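PDB 2OX7: YopX protein domain-containing protein from Enterococcus faecalis, which is of unknown function but belongs to the YopX family, rich in beta strands with very little helix, and forms an assembly of four chains. Local coordinates for residues A[4-9]-A[78-83]; A[29-34]-A[61-66]; A[71-76]-A[118-123]; A[86-91]-A[99-104]. All coordinates share one frame; numbering follows the deposited sequence.

How the contacts relate
From the N terminus, strand 7-11 enters contact 1, whose partner 78-83 lies 69 residues on, so this contact closes a long loop. Nested inside that loop is contact 2, joining strand 31-41 to the start of strand 65-71; it touches contact 1 through Ala9 and Ile34. Strand 65-71 ends in 71-76, which turns a corner at Gly72; contact 3 ties this segment to 118-123, at the start of helix 122-126. Contacts 1 and 3 cross along the chain, and Ile81 bonds back to Thr71 and Leu73. Contact 4, the hairpin of 86-91 and 99-104, is nested within the loop that contact 3 closes. Contacts 2 and 4 lie on opposite sides of the chain's centre.

Contact 1: residues A[4-9]-A[78-83]; sequences IPKFRA and GVEIFE
Glu80, the first residue of 78-83 to reach across, lays its carboxylate beside the aliphatic part of Lys6, with OE1 3.7 Å from Lys6 CD. The charged ends do not pair: Lys6 NZ and Glu80 OE1 stay 5.2 Å apart, and their hydrogen bonds run to other residues, Lys6 NZ to Asn20 and Glu80 OE2 to Ser70. Phe82 follows as the main point of contact. The Arg8 side chain, extended from CG to NE, passes over one face of its ring, and Arg8 CD sits 4.0 Å from the ring centroid in a CH-pi contact. Beyond the ring, the guanidinium plane lies only 10° from the ring plane, yet it covers CB rather than the ring centre: Phe82 CB is 3.4 Å from Arg8 CZ. At the far end of the ring, Phe82 CZ is 4.1 Å from Lys6 CG. At Glu83 the backbone takes over, its O accepting from Arg8 NH2 at 2.9 Å with a bent N-H...O angle of 131° and the acceptor tilted out of the guanidinium plane. Asp85 supplies a second partner to the same NH2 through a salt bridge, whereas buried Arg8 NE has no hydrogen-bond partner. Strand 7-11 is the middle strand of its antiparallel sheet, between 16-19 and 65-71; from it Arg8 reaches short strand 80-82, whose Ile81 packs on Val133 of strand 131-136.

Contact 2: residues A[29-34]-A[61-66]; sequences NSMIAI and DEFPYV
Apolar contacts between Met31, a selenomethionine here, and Phe63 begin at the methyl group, where Met31 CE lies 3.7 Å from Phe63 CD2 at the edge of the ring. The same methyl is 3.9 Å from Tyr65 CB. Ile34 is the second apolar anchor: its CG2 approaches Phe63 CZ at 3.7 Å. Strand 31-41 carries both side chains, and Ile32 and Ala33 between them both face Leu24 of the adjacent strand 21-25, a classic beta bulge. The partner segment leads into strand 65-71 of a different antiparallel sheet, so side chains, with no hydrogen bond between the segments, join the two sheets here. One contact is with the backbone: the bend at the end of the Met31 chain (chi3 45°) lays its methyl against a carbonyl, with CE 3.2 Å from Tyr65 O. Aromatic contacts complete the interface. Met31 SE stands 5.5 Å from the Phe63 centroid, 85° off the ring normal, a Met-aromatic contact at the edge. Ile34 CG2 makes a CH-pi contact almost squarely over the Tyr65 ring, 4.2 Å from its centroid. Tyr65 CD2 in turn covers one face of Phe63, while Tyr65 OH is hydrogen-bonded to Asp55.

Contact 3: residues A[71-76]-A[118-123]; sequences TGLKDK and LVFCQS
The Phe120 ring has Thr71 CG2 at its edge, 4.1 Å from Phe120 CE2, and meets Leu73 obliquely, with Leu73 CD1 3.5 Å from the same CE2. Trp113 adds an edge-to-face ring contact. The other flat group, the Gln122 amide, lies alongside the Lys74 backbone and uses both of its ends. Its OE1 accepts from Lys74 N at 2.9 Å through an almost straight bond (N-H...O 175°) on a lone pair in the carbonyl plane. NE2 donates to Lys74 O at 2.8 Å, again on a lone pair, and the acceptor lies close to the amide plane. This pair of hydrogen bonds to one residue fixes the rotation of the amide; the bend at chi2 (66°) turns it toward the strand. Gln122 opens helix 122-126, and Cys121 before it is the N-cap, so the start of the helix is tied to short strand 73-74 just after the corner at Gly72. On the strand side, Thr71 OG1 accepts from Leu73 N at 2.9 Å, forming an ST turn across that corner, and also bonds to Ile81 O. The Leu73 and Gln122 side chains run antiparallel, with Leu73 CD2 3.9 Å from Gln122 CB. Asp108 of the second subunit accepts from Gln122 N.

Contact 4: residues A[86-91]-A[99-104]; sequences ILVYDA and RSMHEI
Backbone hydrogen bonds between Leu87 and His102 join the two strands as an antiparallel hydrogen-bonded pair. Leu87 N donates to His102 O at 2.8 Å, nearly straight at 175°, and His102 N returns a bond to Leu87 O at 2.9 Å. The same two carbonyls also receive CA-H...O contacts: Ile86 CA lies against His102 O, and Met101 CA lies 3.4 Å from Leu87 O. Ile86 and Glu103 form the neighbouring non-hydrogen-bonded pair. Strands 85-89 and 101-107 are thus the arms of a beta hairpin at the centre of a four-stranded antiparallel sheet, with 131-136 next to the first arm and 110-113 next to the second. Apolar packing occurs on both faces. On the face of Ile86, Val88 and Met101, a selenomethionine here, Ile86 CG2 approaches Met101 CB at 3.7 Å; having CG2 anti to its backbone N directs that methyl across to the other arm. On the face of Leu87 and His102, Leu87 CD1 meets Ile104 CG1 at 3.6 Å, and Trp113 and Ile81 pack against the same two side chains. Polar and charged contacts gather at the loop end of the hairpin. Arg99, bent at chi3 (-69°), brings NH1 to Ala91 O at 2.7 Å, with the oxygen at the edge of the guanidinium, near its plane. NH1 also makes a weak salt-bridge bond of 3.2 Å to Asp90 OD1, the carboxylate and guanidinium planes being 65° apart. Asp90 is the centre of an inverse gamma turn, and its OD2 pairs with Lys76.

Contact 1: residues A[4-9]-A[78-83]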
loop_
_atom_site.group_PDB
_atom_site.type_symbol
_atom_site.label_atom_id
_atom_site.label_comp_id
_atom_site.label_asym_id
_atom_site.label_seq_id
_atom_site.Cartn_x
_atom_site.Cartn_y
_atom_site.Cartn_z
ATOM N N ILE A 4 -18.483 -6.054 -5.804
ATOM C CA ILE A 4 -19.552 -6.243 -6.785
ATOM C C ILE A 4 -19.178 -5.432 -8.017
ATOM O O ILE A 4 -18.992 -4.223 -7.896
ATOM C CB ILE A 4 -20.922 -5.744 -6.293
ATOM C CG1 ILE A 4 -21.331 -6.446 -4.985
ATOM C CG2 ILE A 4 -21.969 -5.961 -7.415
ATOM C CD1 ILE A 4 -22.462 -5.736 -4.214
ATOM N N PRO A 5 -19.042 -6.076 -9.191
ATOM C CA PRO A 5 -18.697 -5.276 -10.395
ATOM C C PRO A 5 -19.840 -4.375 -10.853
ATOM O O PRO A 5 -20.941 -4.836 -11.193
ATOM C CB PRO A 5 -18.387 -6.306 -11.475
ATOM C CG PRO A 5 -18.862 -7.625 -10.949
ATOM C CD PRO A 5 -19.180 -7.521 -9.479
ATOM N N LYS A 6 -19.549 -3.089 -10.882
ATOM C CA LYS A 6 -20.501 -2.109 -11.276
ATOM C C LYS A 6 -19.745 -1.150 -12.170
ATOM O O LYS A 6 -18.622 -0.728 -11.825
ATOM C CB LYS A 6 -21.089 -1.415 -10.048
ATOM C CG LYS A 6 -22.089 -0.359 -10.377
ATOM C CD LYS A 6 -22.767 0.107 -9.097
ATOM C CE LYS A 6 -24.111 0.718 -9.413
ATOM N NZ LYS A 6 -25.126 -0.389 -9.544
ATOM N N PHE A 7 -20.334 -0.824 -13.326
ATOM C CA PHE A 7 -19.640 -0.024 -14.319
ATOM C C PHE A 7 -20.462 1.152 -14.790
ATOM O O PHE A 7 -21.695 1.065 -14.867
ATOM C CB PHE A 7 -19.259 -0.870 -15.570
ATOM C CG PHE A 7 -18.400 -2.050 -15.240
ATOM C CD1 PHE A 7 -17.019 -1.907 -15.086
ATOM C CD2 PHE A 7 -18.976 -3.295 -15.051
ATOM C CE1 PHE A 7 -16.226 -3.020 -14.744
ATOM C CE2 PHE A 7 -18.210 -4.388 -14.703
ATOM C CZ PHE A 7 -16.827 -4.250 -14.552
ATOM N N ARG A 8 -19.763 2.228 -15.132
ATOM C CA ARG A 8 -20.359 3.378 -15.846
ATOM C C ARG A 8 -19.520 3.628 -17.098
ATOM O O ARG A 8 -18.369 3.176 -17.198
ATOM C CB ARG A 8 -20.421 4.639 -14.975
ATOM C CG ARG A 8 -19.058 5.207 -14.643
ATOM C CD ARG A 8 -19.134 6.367 -13.679
ATOM N NE ARG A 8 -17.794 6.962 -13.503
ATOM C CZ ARG A 8 -17.534 7.955 -12.653
ATOM N NH1 ARG A 8 -18.510 8.417 -11.888
ATOM N NH2 ARG A 8 -16.294 8.438 -12.547
ATOM N N ALA A 9 -20.103 4.331 -18.072
ATOM C CA ALA A 9 -19.419 4.579 -19.338
ATOM C C ALA A 9 -19.631 6.003 -19.803
ATOM O O ALA A 9 -20.734 6.542 -19.701
ATOM C CB ALA A 9 -19.901 3.636 -20.412
ATOM N N GLY A 78 -22.031 8.893 1.222
ATOM C CA GLY A 78 -22.511 7.573 0.805
ATOM C C GLY A 78 -22.579 7.313 -0.676
ATOM O O GLY A 78 -23.140 6.298 -1.090
ATOM N N VAL A 79 -21.934 8.177 -1.455
ATOM C CA VAL A 79 -21.863 8.056 -2.919
ATOM C C VAL A 79 -20.751 7.083 -3.309
ATOM O O VAL A 79 -19.628 7.183 -2.796
ATOM C CB VAL A 79 -21.614 9.429 -3.580
ATOM C CG1 VAL A 79 -21.437 9.264 -5.089
ATOM C CG2 VAL A 79 -22.789 10.393 -3.284
ATOM N N GLU A 80 -21.051 6.162 -4.230
ATOM C CA GLU A 80 -20.090 5.134 -4.631
ATOM C C GLU A 80 -19.019 5.838 -5.447
ATOM O O GLU A 80 -19.337 6.637 -6.306
ATOM C CB GLU A 80 -20.778 4.059 -5.480
ATOM C CG GLU A 80 -20.036 2.716 -5.516
ATOM C CD GLU A 80 -20.927 1.490 -5.863
ATOM O OE1 GLU A 80 -22.196 1.575 -5.776
ATOM O OE2 GLU A 80 -20.354 0.431 -6.231
ATOM N N ILE A 81 -17.749 5.572 -5.133
ATOM C CA ILE A 81 -16.603 6.220 -5.788
ATOM C C ILE A 81 -16.143 5.325 -6.942
ATOM O O ILE A 81 -15.844 4.140 -6.734
ATOM C CB ILE A 81 -15.446 6.380 -4.795
ATOM C CG1 ILE A 81 -15.832 7.393 -3.698
ATOM C CG2 ILE A 81 -14.153 6.891 -5.534
ATOM C CD1 ILE A 81 -14.867 7.280 -2.476
ATOM N N PHE A 82 -16.089 5.893 -8.149
ATOM C CA PHE A 82 -15.644 5.163 -9.343
ATOM C C PHE A 82 -14.268 5.643 -9.811
ATOM O O PHE A 82 -13.864 6.808 -9.574
ATOM C CB PHE A 82 -16.607 5.481 -10.521
ATOM C CG PHE A 82 -17.901 4.751 -10.455
ATOM C CD1 PHE A 82 -18.144 3.695 -11.325
ATOM C CD2 PHE A 82 -18.873 5.125 -9.541
ATOM C CE1 PHE A 82 -19.378 3.008 -11.289
ATOM C CE2 PHE A 82 -20.125 4.430 -9.470
ATOM C CZ PHE A 82 -20.367 3.359 -10.339
ATOM N N GLU A 83 -13.614 4.805 -10.602
ATOM C CA GLU A 83 -12.455 5.302 -11.343
ATOM C C GLU A 83 -12.885 6.568 -12.104
ATOM O O GLU A 83 -14.016 6.637 -12.649
ATOM C CB GLU A 83 -12.002 4.308 -12.414
ATOM C CG GLU A 83 -11.652 2.910 -12.006
ATOM C CD GLU A 83 -11.294 2.081 -13.263
ATOM O OE1 GLU A 83 -12.187 1.411 -13.883
ATOM O OE2 GLU A 83 -10.111 2.162 -13.652
#

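Contact 2: residues A[29-34]-A[61-66]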
loop_
_atom_site.group_PDB
_atom_site.type_symbol
_atom_site.label_atom_id
_atom_site.label_comp_id
_atom_site.label_asym_id
_atom_site.label_seq_id
_atom_site.Cartn_x
_atom_site.Cartn_y
_atom_site.Cartn_z
ATOM N N ASN A 29 -9.290 -8.749 -24.896
ATOM C CA ASN A 29 -9.428 -7.595 -23.990
ATOM C C ASN A 29 -9.852 -6.275 -24.656
ATOM O O ASN A 29 -9.579 -5.189 -24.140
ATOM C CB ASN A 29 -8.158 -7.394 -23.144
ATOM C CG ASN A 29 -7.939 -8.507 -22.129
ATOM O OD1 ASN A 29 -8.796 -9.380 -21.943
ATOM N ND2 ASN A 29 -6.785 -8.486 -21.471
ATOM N N SER A 30 -10.516 -6.371 -25.803
ATOM C CA SER A 30 -11.074 -5.190 -26.443
ATOM C C SER A 30 -12.567 -5.182 -26.190
ATOM O O SER A 30 -13.236 -6.190 -26.405
ATOM C CB SER A 30 -10.802 -5.197 -27.946
ATOM O OG SER A 30 -9.418 -5.354 -28.205
HETATM N N MSE A 31 -13.078 -4.055 -25.705
HETATM C CA MSE A 31 -14.519 -3.896 -25.568
HETATM C C MSE A 31 -15.145 -3.747 -26.948
HETATM O O MSE A 31 -14.781 -2.842 -27.712
HETATM C CB MSE A 31 -14.884 -2.702 -24.712
HETATM C CG MSE A 31 -16.354 -2.631 -24.417
HETATM SE SE MSE A 31 -16.828 -1.097 -23.337
HETATM C CE MSE A 31 -15.813 0.308 -24.242
ATOM N N ILE A 32 -16.066 -4.652 -27.254
ATOM C CA ILE A 32 -16.673 -4.697 -28.585
ATOM C C ILE A 32 -18.172 -4.406 -28.545
ATOM O O ILE A 32 -18.790 -4.154 -29.586
ATOM C CB ILE A 32 -16.337 -6.013 -29.339
ATOM C CG1 ILE A 32 -16.851 -7.248 -28.575
ATOM C CG2 ILE A 32 -14.824 -6.088 -29.630
ATOM C CD1 ILE A 32 -16.829 -8.568 -29.401
ATOM N N ALA A 33 -18.753 -4.417 -27.345
ATOM C CA ALA A 33 -20.165 -4.071 -27.177
ATOM C C ALA A 33 -20.436 -3.482 -25.809
ATOM O O ALA A 33 -19.630 -3.617 -24.883
ATOM C CB ALA A 33 -21.067 -5.302 -27.413
ATOM N N ILE A 34 -21.589 -2.840 -25.695
ATOM C CA ILE A 34 -22.069 -2.376 -24.416
ATOM C C ILE A 34 -23.574 -2.579 -24.318
ATOM O O ILE A 34 -24.327 -2.224 -25.236
ATOM C CB ILE A 34 -21.624 -0.903 -24.149
ATOM C CG1 ILE A 34 -21.916 -0.488 -22.709
ATOM C CG2 ILE A 34 -22.212 0.077 -25.177
ATOM C CD1 ILE A 34 -21.172 0.792 -22.314
ATOM N N ASP A 61 -15.594 3.324 -36.105
ATOM C CA ASP A 61 -14.173 3.217 -36.382
ATOM C C ASP A 61 -13.445 3.007 -35.055
ATOM O O ASP A 61 -12.628 2.084 -34.921
ATOM C CB ASP A 61 -13.679 4.473 -37.099
ATOM C CG ASP A 61 -14.520 4.813 -38.327
ATOM O OD1 ASP A 61 -15.706 5.190 -38.158
ATOM O OD2 ASP A 61 -13.992 4.705 -39.457
ATOM N N GLU A 62 -13.758 3.860 -34.077
ATOM C CA GLU A 62 -13.315 3.667 -32.697
ATOM C C GLU A 62 -14.529 3.749 -31.779
ATOM O O GLU A 62 -15.253 4.759 -31.762
ATOM C CB GLU A 62 -12.186 4.648 -32.306
ATOM C CG GLU A 62 -12.546 5.776 -31.328
ATOM C CD GLU A 62 -13.016 7.059 -32.013
ATOM O OE1 GLU A 62 -14.136 7.534 -31.700
ATOM O OE2 GLU A 62 -12.259 7.603 -32.854
ATOM N N PHE A 63 -14.767 2.658 -31.055
ATOM C CA PHE A 63 -15.895 2.535 -30.145
ATOM C C PHE A 63 -15.793 3.653 -29.106
ATOM O O PHE A 63 -14.819 3.709 -28.365
ATOM C CB PHE A 63 -15.864 1.152 -29.501
ATOM C CG PHE A 63 -17.178 0.714 -28.924
ATOM C CD1 PHE A 63 -18.360 0.835 -29.652
ATOM C CD2 PHE A 63 -17.234 0.166 -27.643
ATOM C CE1 PHE A 63 -19.578 0.415 -29.111
ATOM C CE2 PHE A 63 -18.444 -0.255 -27.100
ATOM C CZ PHE A 63 -19.616 -0.138 -27.836
ATOM N N PRO A 64 -16.775 4.573 -29.083
ATOM C CA PRO A 64 -16.610 5.834 -28.346
ATOM C C PRO A 64 -17.044 5.764 -26.877
ATOM O O PRO A 64 -17.623 6.714 -26.362
ATOM C CB PRO A 64 -17.544 6.769 -29.104
ATOM C CG PRO A 64 -18.688 5.891 -29.471
ATOM C CD PRO A 64 -18.095 4.520 -29.747
ATOM N N TYR A 65 -16.786 4.647 -26.219
ATOM C CA TYR A 65 -17.206 4.473 -24.826
ATOM C C TYR A 65 -15.990 4.186 -23.964
ATOM O O TYR A 65 -15.130 3.385 -24.349
ATOM C CB TYR A 65 -18.216 3.343 -24.701
ATOM C CG TYR A 65 -19.484 3.573 -25.495
ATOM C CD1 TYR A 65 -20.573 4.230 -24.940
ATOM C CD2 TYR A 65 -19.584 3.135 -26.822
ATOM C CE1 TYR A 65 -21.735 4.439 -25.674
ATOM C CE2 TYR A 65 -20.735 3.337 -27.560
ATOM C CZ TYR A 65 -21.805 3.991 -26.990
ATOM O OH TYR A 65 -22.961 4.178 -27.734
ATOM N N VAL A 66 -15.919 4.861 -22.815
ATOM C CA VAL A 66 -14.799 4.707 -21.884
ATOM C C VAL A 66 -15.394 4.114 -20.612
ATOM O O VAL A 66 -16.249 4.751 -19.993
ATOM C CB VAL A 66 -14.145 6.075 -21.584
ATOM C CG1 VAL A 66 -13.095 5.956 -20.479
ATOM C CG2 VAL A 66 -13.533 6.684 -22.864
#

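Contact 3: residues A[71-76]-A[118-123]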
loop_
_atom_site.group_PDB
_atom_site.type_symbol
_atom_site.label_atom_id
_atom_site.label_comp_id
_atom_site.label_asym_id
_atom_site.label_seq_id
_atom_site.Cartn_x
_atom_site.Cartn_y
_atom_site.Cartn_z
ATOM N N THR A 71 -15.143 1.409 -7.260
ATOM C CA THR A 71 -14.107 0.938 -6.300
ATOM C C THR A 71 -14.698 0.133 -5.163
ATOM O O THR A 71 -13.940 -0.495 -4.386
ATOM C CB THR A 71 -13.378 2.100 -5.623
ATOM O OG1 THR A 71 -14.316 2.831 -4.834
ATOM C CG2 THR A 71 -12.710 3.051 -6.657
ATOM N N GLY A 72 -16.020 0.196 -5.004
ATOM C CA GLY A 72 -16.673 -0.407 -3.834
ATOM C C GLY A 72 -16.630 0.489 -2.615
ATOM O O GLY A 72 -17.220 0.159 -1.588
ATOM N N LEU A 73 -15.953 1.629 -2.722
ATOM C CA LEU A 73 -15.855 2.510 -1.557
ATOM C C LEU A 73 -16.823 3.665 -1.707
ATOM O O LEU A 73 -17.163 4.044 -2.838
ATOM C CB LEU A 73 -14.437 3.038 -1.412
ATOM C CG LEU A 73 -13.373 1.917 -1.259
ATOM C CD1 LEU A 73 -11.999 2.537 -1.353
ATOM C CD2 LEU A 73 -13.579 1.081 0.005
ATOM N N LYS A 74 -17.251 4.215 -0.565
ATOM C CA LYS A 74 -18.214 5.330 -0.542
ATOM C C LYS A 74 -17.551 6.622 -0.064
ATOM O O LYS A 74 -16.681 6.602 0.828
ATOM C CB LYS A 74 -19.393 4.979 0.373
ATOM C CG LYS A 74 -20.287 3.853 -0.212
ATOM C CD LYS A 74 -21.247 3.424 0.910
ATOM C CE LYS A 74 -22.372 2.512 0.462
ATOM N NZ LYS A 74 -21.857 1.412 -0.333
ATOM N N ASP A 75 -18.015 7.760 -0.573
ATOM C CA ASP A 75 -17.584 9.029 0.023
ATOM C C ASP A 75 -18.388 9.389 1.283
ATOM O O ASP A 75 -19.276 8.621 1.728
ATOM C CB ASP A 75 -17.560 10.192 -1.002
ATOM C CG ASP A 75 -18.946 10.789 -1.296
ATOM O OD1 ASP A 75 -19.938 10.323 -0.705
ATOM O OD2 ASP A 75 -19.012 11.734 -2.165
ATOM N N LYS A 76 -18.088 10.564 1.832
ATOM C CA LYS A 76 -18.732 11.065 3.045
ATOM C C LYS A 76 -20.264 11.156 2.927
ATOM O O LYS A 76 -20.969 11.084 3.948
ATOM C CB LYS A 76 -18.156 12.446 3.338
ATOM C CG LYS A 76 -18.385 12.968 4.703
ATOM C CD LYS A 76 -17.882 14.423 4.692
ATOM C CE LYS A 76 -18.269 15.126 5.975
ATOM N NZ LYS A 76 -17.637 16.452 6.089
ATOM N N LEU A 118 -1.714 9.063 1.025
ATOM C CA LEU A 118 -2.567 8.422 2.047
ATOM C C LEU A 118 -2.981 7.110 1.439
ATOM O O LEU A 118 -3.136 6.999 0.230
ATOM C CB LEU A 118 -3.796 9.277 2.376
ATOM C CG LEU A 118 -3.741 10.458 3.367
ATOM C CD1 LEU A 118 -5.132 11.065 3.524
ATOM C CD2 LEU A 118 -3.162 10.034 4.739
ATOM N N VAL A 119 -3.154 6.103 2.267
ATOM C CA VAL A 119 -3.688 4.842 1.812
ATOM C C VAL A 119 -5.130 5.134 1.377
ATOM O O VAL A 119 -5.929 5.698 2.124
ATOM C CB VAL A 119 -3.663 3.814 2.974
ATOM C CG1 VAL A 119 -4.378 2.525 2.600
ATOM C CG2 VAL A 119 -2.167 3.510 3.426
ATOM N N PHE A 120 -5.456 4.784 0.157
ATOM C CA PHE A 120 -6.856 4.921 -0.292
ATOM C C PHE A 120 -7.625 3.734 0.249
ATOM O O PHE A 120 -7.521 2.589 -0.266
ATOM C CB PHE A 120 -6.886 4.951 -1.825
ATOM C CG PHE A 120 -8.264 5.120 -2.410
ATOM C CD1 PHE A 120 -8.976 6.286 -2.196
ATOM C CD2 PHE A 120 -8.821 4.106 -3.194
ATOM C CE1 PHE A 120 -10.248 6.473 -2.737
ATOM C CE2 PHE A 120 -10.108 4.290 -3.761
ATOM C CZ PHE A 120 -10.800 5.473 -3.525
ATOM N N CYS A 121 -8.426 3.988 1.291
ATOM C CA CYS A 121 -9.226 2.957 1.914
ATOM C C CYS A 121 -10.456 3.648 2.556
ATOM O O CYS A 121 -10.481 4.888 2.689
ATOM C CB CYS A 121 -8.401 2.188 2.987
ATOM S SG CYS A 121 -7.824 3.232 4.307
ATOM N N GLN A 122 -11.448 2.857 2.928
ATOM C CA GLN A 122 -12.712 3.452 3.381
ATOM C C GLN A 122 -12.511 4.354 4.604
ATOM O O GLN A 122 -13.119 5.416 4.714
ATOM C CB GLN A 122 -13.727 2.375 3.685
ATOM C CG GLN A 122 -15.112 2.969 4.047
ATOM C CD GLN A 122 -15.728 3.678 2.832
ATOM O OE1 GLN A 122 -16.355 3.028 1.982
ATOM N NE2 GLN A 122 -15.544 4.980 2.737
ATOM N N SER A 123 -11.694 3.920 5.548
ATOM C CA SER A 123 -11.576 4.697 6.789
ATOM C C SER A 123 -10.836 6.024 6.518
ATOM O O SER A 123 -11.187 7.059 7.130
ATOM C CB SER A 123 -10.855 3.852 7.877
ATOM O OG SER A 123 -9.505 3.690 7.518
#

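Contact 4: residues A[86-91]-A[99-104]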
loop_
_atom_site.group_PDB
_atom_site.type_symbol
_atom_site.label_atom_id
_atom_site.label_comp_id
_atom_site.label_asym_id
_atom_site.label_seq_id
_atom_site.Cartn_x
_atom_site.Cartn_y
_atom_site.Cartn_z
ATOM N N ILE A 86 -13.289 12.613 -9.078
ATOM C CA ILE A 86 -12.398 13.601 -8.435
ATOM C C ILE A 86 -12.901 13.899 -7.033
ATOM O O ILE A 86 -14.109 14.231 -6.842
ATOM C CB ILE A 86 -12.333 14.925 -9.305
ATOM C CG1 ILE A 86 -11.729 14.615 -10.687
ATOM C CG2 ILE A 86 -11.618 16.052 -8.493
ATOM C CD1 ILE A 86 -12.028 15.714 -11.787
ATOM N N LEU A 87 -12.027 13.700 -6.032
ATOM C CA LEU A 87 -12.438 13.872 -4.622
ATOM C C LEU A 87 -11.775 15.094 -4.026
ATOM O O LEU A 87 -10.636 15.430 -4.398
ATOM C CB LEU A 87 -12.033 12.658 -3.792
ATOM C CG LEU A 87 -12.970 11.445 -3.863
ATOM C CD1 LEU A 87 -13.160 10.866 -5.253
ATOM C CD2 LEU A 87 -12.310 10.423 -2.955
ATOM N N VAL A 88 -12.468 15.741 -3.102
ATOM C CA VAL A 88 -11.874 16.824 -2.329
ATOM C C VAL A 88 -12.043 16.570 -0.854
ATOM O O VAL A 88 -13.046 15.978 -0.446
ATOM C CB VAL A 88 -12.499 18.199 -2.656
ATOM C CG1 VAL A 88 -12.067 18.609 -4.037
ATOM C CG2 VAL A 88 -14.013 18.175 -2.457
ATOM N N TYR A 89 -11.085 17.025 -0.065
ATOM C CA TYR A 89 -11.205 16.989 1.391
ATOM C C TYR A 89 -12.178 18.070 1.879
ATOM O O TYR A 89 -12.035 19.272 1.546
ATOM C CB TYR A 89 -9.817 17.202 2.014
ATOM C CG TYR A 89 -9.829 16.994 3.498
ATOM C CD1 TYR A 89 -10.063 15.737 4.039
ATOM C CD2 TYR A 89 -9.572 18.057 4.365
ATOM C CE1 TYR A 89 -10.088 15.547 5.405
ATOM C CE2 TYR A 89 -9.590 17.878 5.727
ATOM C CZ TYR A 89 -9.811 16.610 6.243
ATOM O OH TYR A 89 -9.826 16.414 7.621
ATOM N N ASP A 90 -13.158 17.668 2.673
ATOM C CA ASP A 90 -14.315 18.515 2.943
ATOM C C ASP A 90 -14.046 19.448 4.144
ATOM O O ASP A 90 -14.800 19.495 5.114
ATOM C CB ASP A 90 -15.577 17.656 3.081
ATOM C CG ASP A 90 -16.846 18.484 3.245
ATOM O OD1 ASP A 90 -16.910 19.574 2.627
ATOM O OD2 ASP A 90 -17.777 18.036 3.973
ATOM N N ALA A 91 -12.930 20.166 4.064
ATOM C CA ALA A 91 -12.579 21.140 5.109
ATOM C C ALA A 91 -13.452 22.367 4.882
ATOM O O ALA A 91 -13.828 22.635 3.744
ATOM C CB ALA A 91 -11.105 21.481 5.035
ATOM N N ARG A 99 -9.927 24.029 -2.444
ATOM C CA ARG A 99 -9.528 22.810 -1.750
ATOM C C ARG A 99 -8.795 21.903 -2.749
ATOM O O ARG A 99 -9.049 21.986 -3.936
ATOM C CB ARG A 99 -10.772 22.180 -1.117
ATOM C CG ARG A 99 -11.384 23.152 -0.097
ATOM C CD ARG A 99 -12.561 22.604 0.676
ATOM N NE ARG A 99 -13.705 22.428 -0.211
ATOM C CZ ARG A 99 -14.931 22.126 0.199
ATOM N NH1 ARG A 99 -15.179 21.976 1.489
ATOM N NH2 ARG A 99 -15.897 21.968 -0.690
ATOM N N SER A 100 -7.862 21.069 -2.289
ATOM C CA SER A 100 -7.048 20.274 -3.226
ATOM C C SER A 100 -7.841 19.068 -3.711
ATOM O O SER A 100 -8.605 18.480 -2.958
ATOM C CB SER A 100 -5.768 19.784 -2.569
ATOM O OG SER A 100 -6.124 19.027 -1.422
HETATM N N MSE A 101 -7.632 18.708 -4.965
HETATM C CA MSE A 101 -8.478 17.707 -5.623
HETATM C C MSE A 101 -7.624 16.544 -6.039
HETATM O O MSE A 101 -6.455 16.726 -6.385
HETATM C CB MSE A 101 -9.145 18.324 -6.842
HETATM C CG MSE A 101 -10.162 19.334 -6.449
HETATM SE SE MSE A 101 -10.866 20.287 -7.951
HETATM C CE MSE A 101 -11.886 21.508 -6.884
ATOM N N HIS A 102 -8.192 15.339 -6.022
ATOM C CA HIS A 102 -7.427 14.187 -6.419
ATOM C C HIS A 102 -8.306 13.238 -7.207
ATOM O O HIS A 102 -9.407 12.928 -6.799
ATOM C CB HIS A 102 -6.900 13.464 -5.177
ATOM C CG HIS A 102 -6.267 14.399 -4.195
ATOM N ND1 HIS A 102 -4.946 14.751 -4.262
ATOM C CD2 HIS A 102 -6.795 15.098 -3.167
ATOM C CE1 HIS A 102 -4.671 15.615 -3.305
ATOM N NE2 HIS A 102 -5.774 15.835 -2.616
ATOM N N GLU A 103 -7.797 12.814 -8.340
ATOM C CA GLU A 103 -8.450 11.885 -9.250
ATOM C C GLU A 103 -8.274 10.428 -8.789
ATOM O O GLU A 103 -7.187 10.027 -8.322
ATOM C CB GLU A 103 -7.740 12.031 -10.596
ATOM C CG GLU A 103 -8.246 11.174 -11.697
ATOM C CD GLU A 103 -7.439 11.381 -13.000
ATOM O OE1 GLU A 103 -7.553 10.511 -13.858
ATOM O OE2 GLU A 103 -6.670 12.380 -13.128
ATOM N N ILE A 104 -9.308 9.623 -8.947
ATOM C CA ILE A 104 -9.214 8.197 -8.654
ATOM C C ILE A 104 -8.743 7.447 -9.875
ATOM O O ILE A 104 -9.301 7.594 -11.004
ATOM C CB ILE A 104 -10.566 7.650 -8.155
ATOM C CG1 ILE A 104 -11.045 8.471 -6.943
ATOM C CG2 ILE A 104 -10.483 6.149 -7.825
ATOM C CD1 ILE A 104 -10.039 8.520 -5.754
#